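Long-range contacts in ribokinase, putative (Burkholderia thailandensis, PDB 3B1P), which probably phosphorylates nucleosides such as inosine, acting as a nucleoside kinase of the PfkB (ribokinase) family: residues A[249-254]-A[281-286]; A[12-17]-A[287-292]; A[44-49]-A[76-81]; A[93-98]-A[119-124]. All blocks are in the same frame, centred on the assembly; numbering follows the deposited sequence. Where two conformers were deposited one is given.

Contact 1 (A[249-254]-A[281-286]); sequences TGCGDA and ALKIAH. With ADP (adenosine-5'-diphosphate), chain C; NOS (inosine), chain B.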
# COMPACT_ATOMS: atom_id res chain seq x y z
N THR A 249 3.04 -11.86 5.53
CA THR A 249 2.97 -10.98 6.70
C THR A 249 3.16 -11.75 8.03
O THR A 249 2.40 -12.67 8.31
CB THR A 249 1.60 -10.28 6.79
OG1 THR A 249 1.32 -9.72 5.52
CG2 THR A 249 1.64 -9.22 7.85
N GLY A 250 4.16 -11.33 8.79
CA GLY A 250 4.51 -11.95 10.07
C GLY A 250 5.38 -13.17 9.93
O GLY A 250 5.57 -13.86 10.94
N CYS A 251 5.93 -13.45 8.73
CA CYS A 251 6.98 -14.54 8.63
C CYS A 251 8.09 -14.27 9.61
O CYS A 251 8.54 -15.21 10.28
CB CYS A 251 7.52 -14.70 7.21
SG CYS A 251 6.42 -15.63 6.18
N GLY A 252 8.60 -13.02 9.65
CA GLY A 252 9.73 -12.73 10.55
C GLY A 252 9.33 -12.97 11.99
O GLY A 252 10.16 -13.37 12.81
N ASP A 253 8.08 -12.70 12.33
CA ASP A 253 7.64 -12.88 13.76
C ASP A 253 7.54 -14.36 14.17
O ASP A 253 7.92 -14.71 15.32
CB ASP A 253 6.31 -12.16 13.99
CG ASP A 253 6.45 -10.65 13.91
OD1 ASP A 253 7.57 -10.14 14.13
OD2 ASP A 253 5.44 -9.97 13.63
N ALA A 254 7.08 -15.19 13.22
CA ALA A 254 7.01 -16.67 13.43
C ALA A 254 8.46 -17.13 13.59
O ALA A 254 8.81 -17.85 14.52
CB ALA A 254 6.38 -17.32 12.21
N ALA A 281 8.16 -20.73 7.20
CA ALA A 281 7.55 -21.49 6.10
C ALA A 281 6.15 -22.04 6.43
O ALA A 281 5.29 -22.08 5.55
CB ALA A 281 8.47 -22.66 5.66
N LEU A 282 5.90 -22.42 7.68
CA LEU A 282 4.58 -22.87 8.10
C LEU A 282 3.60 -21.70 8.05
O LEU A 282 2.49 -21.85 7.55
CB LEU A 282 4.62 -23.50 9.52
CG LEU A 282 5.49 -24.76 9.64
CD1 LEU A 282 5.50 -25.23 11.06
CD2 LEU A 282 4.88 -25.87 8.71
N LYS A 283 4.07 -20.55 8.48
CA LYS A 283 3.20 -19.37 8.55
C LYS A 283 2.81 -18.89 7.14
O LYS A 283 1.65 -18.52 6.92
CB LYS A 283 3.88 -18.27 9.39
CG LYS A 283 2.87 -17.11 9.72
CD LYS A 283 3.22 -15.74 9.04
CE LYS A 283 2.96 -15.66 7.55
NZ LYS A 283 1.45 -15.64 7.20
N ILE A 284 3.72 -18.93 6.17
CA ILE A 284 3.47 -18.32 4.85
C ILE A 284 2.40 -19.05 4.07
O ILE A 284 1.82 -18.49 3.14
CB ILE A 284 4.79 -18.18 4.03
CG1 ILE A 284 4.64 -17.08 2.93
CG2 ILE A 284 5.13 -19.54 3.39
CD1 ILE A 284 5.98 -16.70 2.29
N ALA A 285 2.07 -20.28 4.50
CA ALA A 285 1.08 -21.05 3.76
C ALA A 285 -0.32 -20.67 4.14
O ALA A 285 -1.27 -21.33 3.69
CB ALA A 285 1.29 -22.56 4.01
N HIS A 286 -0.47 -19.66 5.00
CA HIS A 286 -1.81 -19.24 5.43
C HIS A 286 -1.94 -17.73 5.43
O HIS A 286 -0.94 -17.02 5.52
CB HIS A 286 -2.13 -19.78 6.81
CG HIS A 286 -2.03 -21.28 6.90
ND1 HIS A 286 -3.10 -22.12 6.66
CD2 HIS A 286 -0.97 -22.08 7.14
CE1 HIS A 286 -2.71 -23.38 6.79
NE2 HIS A 286 -1.41 -23.38 7.07
PB ADP C . 10.13 -10.40 7.71
O1B ADP C . 8.71 -10.84 7.91
O2B ADP C . 10.35 -9.45 6.53
O3B ADP C . 10.77 -9.87 8.92
PA ADP C . 11.37 -12.54 6.10
O1A ADP C . 10.53 -12.21 4.88
O2A ADP C . 12.88 -12.47 5.88
O3A ADP C . 10.99 -11.75 7.42
O5' ADP C . 10.89 -14.04 6.47
C5' ADP C . 11.45 -14.62 7.65
C4' ADP C . 11.73 -16.11 7.41
O4' ADP C . 10.51 -16.75 7.01
C3' ADP C . 12.68 -16.41 6.29
O3' ADP C . 14.04 -16.28 6.71
C2' ADP C . 12.24 -17.80 5.87
O2' ADP C . 12.90 -18.70 6.81
C1' ADP C . 10.72 -17.79 6.06
N9 ADP C . 10.15 -17.36 4.76
C8 ADP C . 9.86 -16.08 4.34
N7 ADP C . 9.47 -16.11 3.02
C5 ADP C . 9.46 -17.45 2.64
C6 ADP C . 9.14 -18.22 1.40
N6 ADP C . 8.71 -17.57 0.29
N1 ADP C . 9.30 -19.57 1.43
C2 ADP C . 9.74 -20.20 2.56
N3 ADP C . 10.06 -19.58 3.70
C4 ADP C . 9.93 -18.23 3.79
N9 NOS B . 3.16 -3.58 12.62
C4 NOS B . 3.68 -2.72 13.50
N3 NOS B . 3.96 -2.72 14.85
C2 NOS B . 4.53 -1.67 15.47
N1 NOS B . 4.83 -0.54 14.75
C6 NOS B . 4.57 -0.42 13.42
O6 NOS B . 4.96 0.70 12.76
C5 NOS B . 4.04 -1.55 12.66
N7 NOS B . 3.67 -1.80 11.39
C8 NOS B . 3.13 -3.06 11.35
C5' NOS B . 4.08 -7.90 11.21
O5' NOS B . 5.42 -8.08 11.72
C4' NOS B . 3.29 -7.06 12.23
O4' NOS B . 3.82 -5.74 12.30
C1' NOS B . 2.77 -4.95 12.96
C2' NOS B . 1.52 -5.45 12.31
O2' NOS B . 0.51 -5.40 13.33
C3' NOS B . 1.82 -6.87 11.86
O3' NOS B . 0.99 -7.84 12.57
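The side chain of Lys283 curls round the turn that opens helix 251-264, a TGCGDA turn matching the anion-hole signature of the PfkB kinases, in which Gly250 holds the N-cap position. With CG anti to the backbone N (chi1 -169°) and bends at the next three torsions, the lysine chain lies across the turn: CE comes 3.1 Å from Thr249 O and CD sits 3.5 Å from Gly250 C. Further back, Lys283 CB meets Ala254 CB at 3.9 Å. Cys251 SG packs against both the end of the lysine chain and the neighbouring isoleucine, 3.7 Å from Lys283 CE and 3.7 Å from Ile284 CB.

Beyond this buried first shell, the lysine ammonium is fixed by main-chain oxygens: it hydrogen-bonds to Asp247 O and Gly288 O, and weakly to His286 O. It thus joins the end of helix 269-284 and the loop after it to the loop that leads into helix 251-264, while Thr249 OG1 bonds to the Asp247 carboxylate. Both segments also border the nucleotide. Ile284 CD1 lies over a face of the adenine, 3.5 Å from ADP N6, and at the start of helix 251-264 Gly252 N donates to ADP O1B over 2.8 Å. The next residue faces the other substrate: inosine O5' donates a 2.7 Å hydrogen bond to Asp253 OD2.

Contact 2 (A[12-17]-A[287-292]); sequences DNIMTF and QGPQTY. With NOS (inosine), chain B.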
# COMPACT_ATOMS: atom_id res chain seq x y z
N ASP A 12 -4.91 -6.40 12.34
CA ASP A 12 -4.32 -6.21 11.01
C ASP A 12 -5.35 -6.33 9.92
O ASP A 12 -6.22 -7.23 9.99
CB ASP A 12 -3.22 -7.29 10.68
CG ASP A 12 -1.97 -7.10 11.47
OD1 ASP A 12 -1.74 -6.07 12.11
OD2 ASP A 12 -1.15 -8.04 11.47
N ASN A 13 -5.26 -5.46 8.91
CA ASN A 13 -6.04 -5.59 7.69
C ASN A 13 -5.05 -5.72 6.53
O ASN A 13 -4.38 -4.74 6.21
CB ASN A 13 -6.91 -4.33 7.54
CG ASN A 13 -7.80 -4.11 8.75
OD1 ASN A 13 -7.43 -3.41 9.70
ND2 ASN A 13 -8.94 -4.77 8.76
N ILE A 14 -4.96 -6.90 5.94
CA ILE A 14 -3.87 -7.24 5.01
C ILE A 14 -4.38 -7.37 3.59
O ILE A 14 -5.33 -8.13 3.32
CB ILE A 14 -3.16 -8.56 5.48
CG1 ILE A 14 -2.54 -8.30 6.85
CG2 ILE A 14 -2.13 -8.98 4.42
CD1 ILE A 14 -2.19 -9.62 7.67
N MET A 15 -3.74 -6.63 2.67
CA MET A 15 -4.07 -6.68 1.26
C MET A 15 -2.85 -7.25 0.56
O MET A 15 -1.80 -6.62 0.49
CB MET A 15 -4.42 -5.26 0.73
CG MET A 15 -5.65 -4.66 1.46
SD MET A 15 -5.63 -2.86 1.73
CE MET A 15 -4.39 -2.58 3.02
N THR A 16 -3.01 -8.46 0.03
CA THR A 16 -1.90 -9.15 -0.63
C THR A 16 -1.95 -9.10 -2.14
O THR A 16 -2.86 -9.66 -2.81
CB THR A 16 -1.83 -10.63 -0.16
OG1 THR A 16 -1.80 -10.61 1.28
CG2 THR A 16 -0.57 -11.27 -0.75
N PHE A 17 -0.99 -8.41 -2.71
CA PHE A 17 -0.79 -8.47 -4.15
C PHE A 17 -0.20 -9.82 -4.53
O PHE A 17 0.88 -10.21 -4.03
CB PHE A 17 0.13 -7.34 -4.63
CG PHE A 17 0.48 -7.39 -6.06
CD1 PHE A 17 -0.50 -7.43 -7.03
CD2 PHE A 17 1.82 -7.37 -6.47
CE1 PHE A 17 -0.19 -7.44 -8.36
CE2 PHE A 17 2.16 -7.39 -7.84
CZ PHE A 17 1.16 -7.43 -8.79
N GLN A 287 -3.18 -17.24 5.35
CA GLN A 287 -3.42 -15.80 5.24
C GLN A 287 -3.44 -15.25 6.67
O GLN A 287 -4.08 -15.86 7.53
CB GLN A 287 -4.76 -15.56 4.48
CG GLN A 287 -5.14 -14.07 4.19
CD GLN A 287 -4.12 -13.20 3.41
OE1 GLN A 287 -3.68 -13.52 2.28
NE2 GLN A 287 -3.80 -12.04 4.01
N GLY A 288 -2.77 -14.13 6.93
CA GLY A 288 -2.75 -13.56 8.28
C GLY A 288 -1.53 -14.04 9.08
O GLY A 288 -0.93 -15.08 8.74
N PRO A 289 -1.11 -13.27 10.09
CA PRO A 289 0.11 -13.70 10.79
C PRO A 289 -0.05 -14.86 11.78
O PRO A 289 0.97 -15.44 12.18
CB PRO A 289 0.57 -12.44 11.53
CG PRO A 289 -0.68 -11.61 11.68
CD PRO A 289 -1.54 -11.91 10.49
N GLN A 290 -1.28 -15.15 12.23
CA GLN A 290 -1.43 -16.14 13.29
C GLN A 290 -2.44 -17.24 12.93
O GLN A 290 -2.91 -17.93 13.81
CB GLN A 290 -1.86 -15.52 14.61
CG GLN A 290 -0.89 -14.48 15.21
CD GLN A 290 -1.43 -13.80 16.44
OE1 GLN A 290 -2.26 -14.37 17.18
NE2 GLN A 290 -1.00 -12.57 16.68
N THR A 291 -2.77 -17.39 11.66
CA THR A 291 -3.75 -18.38 11.20
C THR A 291 -3.19 -19.82 11.18
O THR A 291 -3.92 -20.80 11.43
CB THR A 291 -4.22 -17.99 9.80
OG1 THR A 291 -4.77 -16.65 9.86
CG2 THR A 291 -5.27 -18.92 9.29
N TYR A 292 -1.91 -19.95 10.85
CA TYR A 292 -1.29 -21.31 10.85
C TYR A 292 -1.36 -21.87 12.29
O TYR A 292 -1.20 -21.12 13.28
CB TYR A 292 0.17 -21.22 10.32
CG TYR A 292 1.18 -20.60 11.29
CD1 TYR A 292 1.02 -19.30 11.76
CD2 TYR A 292 2.28 -21.33 11.71
CE1 TYR A 292 1.99 -18.73 12.69
CE2 TYR A 292 3.21 -20.81 12.63
CZ TYR A 292 3.06 -19.49 13.08
OH TYR A 292 4.00 -19.03 13.93
N9 NOS B . 3.16 -3.58 12.62
C4 NOS B . 3.68 -2.72 13.50
N3 NOS B . 3.96 -2.72 14.85
C2 NOS B . 4.53 -1.67 15.47
N1 NOS B . 4.83 -0.54 14.75
C6 NOS B . 4.57 -0.42 13.42
O6 NOS B . 4.96 0.70 12.76
C5 NOS B . 4.04 -1.55 12.66
N7 NOS B . 3.67 -1.80 11.39
C8 NOS B . 3.13 -3.06 11.35
C5' NOS B . 4.08 -7.90 11.21
O5' NOS B . 5.42 -8.08 11.72
C4' NOS B . 3.29 -7.06 12.23
O4' NOS B . 3.82 -5.74 12.30
C1' NOS B . 2.77 -4.95 12.96
C2' NOS B . 1.52 -5.45 12.31
O2' NOS B . 0.51 -5.40 13.33
C3' NOS B . 1.82 -6.87 11.86
O3' NOS B . 0.99 -7.84 12.57
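Ile14 of strand 10-16 presses its CD1 methyl into the bend of the loop 287-292, 3.7 Å from Pro289 CD and 4.0 Å from Gly288 CA. This is the tight part of the contact. The isoleucine carries CG1 beside its own backbone N (chi1 -63°) and the chain runs on nearly straight (chi2 162°), bringing CD1 to the proline, while the other branch, CG2, reaches 3.5 Å from Gln287 NE2. Next along the strand face, Pro289 CG lies 3.6 Å from Asp12 OD2 and so packs beside the carboxylate that holds the sugar.

Toward the far end of the strand the fit relaxes. Gln287, partly exposed, slides past Thr16 in the opposite direction, leaving its OE1 3.6 Å from Thr16 OG1 without a hydrogen bond; that hydroxyl is buried here and has no partner in the model. The loop is held instead from outside, where the amide of Gly288 bonds to Asp247 OD2.

Asp12 grips the ribose of inosine through both oxygens: O2' donates to Asp12 OD1 over 2.6 Å, and O3' donates to OD2 across a distance modelled as so short that its exact length is doubtful. An aspartate on a strand of the small sheet, reading the sugar diol, is characteristic of the substrate site of ribokinase-like enzymes.

Contact 3 (A[44-49]-A[76-81]); sequences REFGGC and QPYLDR. With NOS (inosine), chain B.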
# COMPACT_ATOMS: atom_id res chain seq x y z
N ARG A 44 -10.42 -8.62 9.42
CA ARG A 44 -9.50 -8.19 10.43
C ARG A 44 -8.82 -9.47 10.92
O ARG A 44 -9.46 -10.53 10.94
CB ARG A 44 -10.28 -7.50 11.51
CG ARG A 44 -9.44 -6.76 12.48
CD ARG A 44 -10.30 -6.12 13.58
NE ARG A 44 -10.85 -7.11 14.54
CZ ARG A 44 -11.48 -6.78 15.67
NH1 ARG A 44 -11.59 -5.50 16.01
NH2 ARG A 44 -11.95 -7.72 16.49
N GLU A 45 -7.51 -9.39 11.17
CA GLU A 45 -6.73 -10.52 11.74
C GLU A 45 -6.07 -10.07 13.02
O GLU A 45 -5.83 -8.90 13.24
CB GLU A 45 -5.65 -11.02 10.79
CG GLU A 45 -6.10 -11.34 9.39
CD GLU A 45 -6.78 -12.71 9.22
OE1 GLU A 45 -7.04 -13.45 10.20
OE2 GLU A 45 -7.07 -13.05 8.05
N PHE A 46 -5.75 -11.05 13.88
CA PHE A 46 -5.02 -10.82 15.08
C PHE A 46 -3.55 -10.68 14.71
O PHE A 46 -2.99 -11.56 14.04
CB PHE A 46 -5.22 -11.99 16.04
CG PHE A 46 -6.63 -12.08 16.54
CD1 PHE A 46 -7.49 -13.06 16.07
CD2 PHE A 46 -7.06 -11.21 17.52
CE1 PHE A 46 -8.83 -13.16 16.56
CE2 PHE A 46 -8.39 -11.28 18.02
CZ PHE A 46 -9.25 -12.27 17.55
N GLY A 47 -2.98 -9.55 15.12
CA GLY A 47 -1.59 -9.22 14.80
C GLY A 47 -0.89 -8.43 15.86
O GLY A 47 -1.13 -8.57 17.06
N GLY A 48 0.03 -7.57 15.40
CA GLY A 48 0.92 -6.89 16.31
C GLY A 48 2.17 -7.78 16.47
O GLY A 48 2.02 -9.05 16.54
N CYS A 49 3.34 -7.18 16.67
CA CYS A 49 4.58 -7.99 16.58
C CYS A 49 4.65 -8.86 17.81
O CYS A 49 4.97 -10.06 17.73
CB CYS A 49 5.82 -7.12 16.52
SG CYS A 49 5.72 -6.09 14.99
N GLN A 76 -11.46 -6.44 23.61
CA GLN A 76 -12.06 -7.72 24.05
C GLN A 76 -11.80 -8.98 23.20
O GLN A 76 -11.42 -10.02 23.78
CB GLN A 76 -13.57 -7.60 24.37
CG GLN A 76 -14.02 -8.79 25.35
CD GLN A 76 -13.37 -8.67 26.72
OE1 GLN A 76 -13.21 -7.57 27.26
NE2 GLN A 76 -12.94 -9.80 27.27
N PRO A 77 -12.06 -8.95 21.88
CA PRO A 77 -11.75 -10.17 21.15
C PRO A 77 -10.31 -10.68 21.34
O PRO A 77 -10.09 -11.92 21.35
CB PRO A 77 -12.01 -9.78 19.70
CG PRO A 77 -13.12 -8.72 19.83
CD PRO A 77 -12.67 -7.93 21.00
N TYR A 78 -9.34 -9.78 21.49
CA TYR A 78 -7.92 -10.20 21.61
C TYR A 78 -7.73 -10.81 23.03
O TYR A 78 -7.05 -11.83 23.24
CB TYR A 78 -6.97 -9.02 21.35
CG TYR A 78 -5.73 -9.42 20.55
CD1 TYR A 78 -5.24 -8.61 19.53
CD2 TYR A 78 -5.04 -10.61 20.84
CE1 TYR A 78 -4.07 -8.98 18.78
CE2 TYR A 78 -3.92 -10.99 20.12
CZ TYR A 78 -3.46 -10.15 19.09
OH TYR A 78 -2.32 -10.48 18.39
N LEU A 79 -8.36 -10.18 24.01
CA LEU A 79 -8.22 -10.66 25.41
C LEU A 79 -8.80 -12.07 25.52
O LEU A 79 -8.20 -12.93 26.14
CB LEU A 79 -8.94 -9.74 26.38
CG LEU A 79 -8.49 -8.29 26.29
CD1 LEU A 79 -9.42 -7.47 27.20
CD2 LEU A 79 -7.06 -8.13 26.70
N ASP A 80 -9.94 -12.28 24.88
CA ASP A 80 -10.60 -13.59 24.84
C ASP A 80 -9.78 -14.62 24.07
O ASP A 80 -9.76 -15.81 24.42
CB ASP A 80 -11.98 -13.49 24.22
CG ASP A 80 -12.97 -12.72 25.11
OD1 ASP A 80 -12.63 -12.38 26.27
OD2 ASP A 80 -14.06 -12.44 24.60
N ARG A 81 -9.12 -14.17 23.00
CA ARG A 81 -8.23 -15.06 22.22
C ARG A 81 -7.02 -15.46 23.06
O ARG A 81 -6.63 -16.66 23.03
CB ARG A 81 -7.80 -14.39 20.91
CG ARG A 81 -6.65 -15.09 20.22
CD ARG A 81 -6.22 -14.30 19.01
NE ARG A 81 -5.17 -14.98 18.22
CZ ARG A 81 -5.39 -15.98 17.36
NH1 ARG A 81 -6.61 -16.51 17.19
NH2 ARG A 81 -4.38 -16.52 16.69
N9 NOS B . 3.16 -3.58 12.62
C4 NOS B . 3.68 -2.72 13.50
N3 NOS B . 3.96 -2.72 14.85
C2 NOS B . 4.53 -1.67 15.47
N1 NOS B . 4.83 -0.54 14.75
C6 NOS B . 4.57 -0.42 13.42
O6 NOS B . 4.96 0.70 12.76
C5 NOS B . 4.04 -1.55 12.66
N7 NOS B . 3.67 -1.80 11.39
C8 NOS B . 3.13 -3.06 11.35
C5' NOS B . 4.08 -7.90 11.21
O5' NOS B . 5.42 -8.08 11.72
C4' NOS B . 3.29 -7.06 12.23
O4' NOS B . 3.82 -5.74 12.30
C1' NOS B . 2.77 -4.95 12.96
C2' NOS B . 1.52 -5.45 12.31
O2' NOS B . 0.51 -5.40 13.33
C3' NOS B . 1.82 -6.87 11.86
O3' NOS B . 0.99 -7.84 12.57
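Arg81 sets its CD over one face of Phe46, while its guanidinium, nearly parallel to the ring (9°), is displaced past the CD1 rim. The closest element is the methylene CD, which makes a CH-pi contact 3.4 Å from the Phe46 ring centroid and almost on the ring normal. An arginine chain stretched out from CG to NE brings it there from helix 76-85. The edge of the same ring points into Tyr78: an edge-to-face pair with centroids 5.0 Å apart and planes at 70°, in which Phe46 CD2 stands over the tyrosine face. Pro77 closes round from a third direction, its O lying 3.8 Å from Phe46 CE2, and its CG also touches the guanidinium edge of Arg44 at 3.7 Å from NH2.

Beyond the phenyl group, Tyr78 OH donates a 2.6 Å hydrogen bond to a lone pair of Gly47 O, in the carbonyl plane. Gln290 braces both helix side chains, its amide nitrogen bonding to Tyr78 OH and its OE1 to Arg81 NH2. Strand 44-47 runs at 54° to the helix and ends in a Gly-Gly pair, consistent with the lid hinge of PfkB kinases. There Gly48 N donates to inosine O3' over 3.0 Å. A tyrosine bond on the carbonyl of the peptide that supplies this N-H would hold its plane and probably polarise it, making the amide a somewhat better donor to the ribose.

Contact 4 (A[93-98]-A[119-124]); sequences RVLPDT and PGAMMQ. With NOS (inosine), chain B.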
# COMPACT_ATOMS: atom_id res chain seq x y z
N ARG A 93 -1.54 -4.56 29.19
CA ARG A 93 -2.28 -3.44 29.80
C ARG A 93 -3.35 -2.96 28.86
O ARG A 93 -3.07 -2.67 27.69
CB ARG A 93 -1.37 -2.27 30.13
CG ARG A 93 -2.07 -1.20 30.98
CD ARG A 93 -2.16 -1.68 32.46
NE ARG A 93 -0.82 -1.93 33.00
CZ ARG A 93 -0.02 -0.97 33.47
NH1 ARG A 93 -0.45 0.29 33.47
NH2 ARG A 93 1.20 -1.26 33.94
N VAL A 94 -4.58 -2.81 29.37
CA VAL A 94 -5.71 -2.40 28.56
C VAL A 94 -6.05 -0.95 29.01
O VAL A 94 -6.40 -0.73 30.18
CB VAL A 94 -6.91 -3.33 28.77
CG1 VAL A 94 -8.08 -2.88 27.98
CG2 VAL A 94 -6.56 -4.77 28.32
N LEU A 95 -5.89 0.04 28.11
CA LEU A 95 -5.97 1.44 28.51
C LEU A 95 -7.40 1.96 28.30
O LEU A 95 -8.01 1.73 27.23
CB LEU A 95 -4.93 2.29 27.76
CG LEU A 95 -3.49 1.82 27.98
CD1 LEU A 95 -2.50 2.67 27.17
CD2 LEU A 95 -3.01 1.79 29.44
N PRO A 96 -7.93 2.69 29.31
CA PRO A 96 -9.31 3.12 29.20
C PRO A 96 -9.55 4.09 28.03
O PRO A 96 -8.68 4.90 27.79
CB PRO A 96 -9.56 3.88 30.53
CG PRO A 96 -8.27 4.16 31.13
CD PRO A 96 -7.29 3.05 30.60
N ASP A 97 -10.68 3.97 27.34
CA ASP A 97 -11.20 4.98 26.41
C ASP A 97 -10.19 5.26 25.31
O ASP A 97 -9.99 6.40 24.91
CB ASP A 97 -11.53 6.25 27.18
CG ASP A 97 -12.82 6.11 27.97
OD1 ASP A 97 -12.74 6.42 29.13
OD2 ASP A 97 -13.87 5.66 27.43
N THR A 98 -9.49 4.20 24.91
CA THR A 98 -8.51 4.27 23.81
C THR A 98 -8.80 3.07 22.90
O THR A 98 -9.43 2.09 23.33
CB THR A 98 -7.07 4.22 24.32
OG1 THR A 98 -6.85 3.01 25.02
CG2 THR A 98 -6.83 5.30 25.31
N PRO A 119 -1.77 3.94 15.53
CA PRO A 119 -1.17 3.26 16.69
C PRO A 119 -2.08 3.16 17.92
O PRO A 119 -1.91 2.23 18.73
CB PRO A 119 0.06 4.07 17.01
CG PRO A 119 -0.24 5.45 16.45
CD PRO A 119 -1.08 5.23 15.25
N GLY A 120 -2.97 4.12 18.10
CA GLY A 120 -3.83 4.05 19.29
C GLY A 120 -3.06 3.82 20.57
O GLY A 120 -2.10 4.51 20.92
N ALA A 121 -3.49 2.79 21.31
CA ALA A 121 -2.90 2.47 22.61
C ALA A 121 -1.43 2.11 22.58
O ALA A 121 -0.71 2.23 23.56
CB ALA A 121 -3.72 1.30 23.28
N MET A 122 -0.92 1.72 21.42
CA MET A 122 0.51 1.50 21.32
C MET A 122 1.36 2.69 21.69
O MET A 122 2.49 2.57 22.16
CB MET A 122 0.87 0.98 19.89
CG MET A 122 2.37 0.51 19.86
SD MET A 122 2.92 0.19 18.16
CE MET A 122 3.51 1.85 17.65
N MET A 123 0.80 3.90 21.52
CA MET A 123 1.47 5.16 21.87
C MET A 123 1.87 5.24 23.35
O MET A 123 2.71 6.00 23.70
CB MET A 123 0.55 6.36 21.55
CG MET A 123 0.40 6.63 20.07
SD MET A 123 -0.70 8.04 19.70
CE MET A 123 -2.31 7.30 19.96
N GLN A 124 1.18 4.47 24.19
CA GLN A 124 1.42 4.49 25.62
C GLN A 124 2.08 3.23 26.07
O GLN A 124 2.00 2.90 27.27
CB GLN A 124 0.09 4.67 26.39
CG GLN A 124 -0.55 6.03 26.08
CD GLN A 124 -1.86 6.24 26.78
OE1 GLN A 124 -1.88 6.56 27.97
NE2 GLN A 124 -2.97 6.05 26.07
N9 NOS B . 3.16 -3.58 12.62
C4 NOS B . 3.68 -2.72 13.50
N3 NOS B . 3.96 -2.72 14.85
C2 NOS B . 4.53 -1.67 15.47
N1 NOS B . 4.83 -0.54 14.75
C6 NOS B . 4.57 -0.42 13.42
O6 NOS B . 4.96 0.70 12.76
C5 NOS B . 4.04 -1.55 12.66
N7 NOS B . 3.67 -1.80 11.39
C8 NOS B . 3.13 -3.06 11.35
C5' NOS B . 4.08 -7.90 11.21
O5' NOS B . 5.42 -8.08 11.72
C4' NOS B . 3.29 -7.06 12.23
O4' NOS B . 3.82 -5.74 12.30
C1' NOS B . 2.77 -4.95 12.96
C2' NOS B . 1.52 -5.45 12.31
O2' NOS B . 0.51 -5.40 13.33
C3' NOS B . 1.82 -6.87 11.86
O3' NOS B . 0.99 -7.84 12.57
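Leu95 and Gln124 meet with their side chains crossed at a slant, the leucine methyl CD1 set against the root of the glutamine at 3.4 Å from its CB. Gln124 runs straight beyond CG, so its chain continues past the methyl and carries the amide nitrogen NE2 to 3.6 Å from Leu95 CD1. From the other direction comes Thr98, whose CG2 methyl faces this amide, 4.0 Å from Gln124 NE2. Ala121 packs in beside both residues of the 93-98 segment: its CB lies 4.3 Å from Leu95 CD1 and 4.0 Å from Thr98 OG1.

The orientation of Thr98 is set by its own segment. Residues Leu95 to Thr98 form a type II turn, and with chi1 at 61° the threonine hydroxyl folds back to donate to Leu95 O at 2.8 Å. It arrives from above the carbonyl plane, 58° out of it. Facing it, residues 121-123 form a 3-10 segment, and Gln124 N bonds back to Ala121 O at 3.0 Å; that oxygen also takes a hydrogen bond from Thr69 OG1 on the strand beside 88-95.

Met122 leaves this segment away from Leu95 and lays its SD 3.6 Å from inosine C2. The contact thus joins an edge strand of the large sheet to the connection that follows lid strand 114-118, a stretch that helps wall the nucleobase side of the substrate pocket.

In the fold
Of the four, contact 2 closes the widest loop, and the other three are nested within it in the order 3, 4, 1. Contacts 1 and 2 are 9 Å apart between centres, contacts 2 and 3 are 13 Å apart, and each of these pairs touches; strands 10-16 and 44-47 are neighbours in the small lid sheet. Contacts 3 and 4 lie 14 Å apart between centres and meet through helix 76-85 and strand 88-95, the latter an edge of the large sheet. Contacts 1 and 4 are 27 Å apart between centres. All four reach inosine, so together they line parts of its pocket, from the ADP side to the nucleobase side.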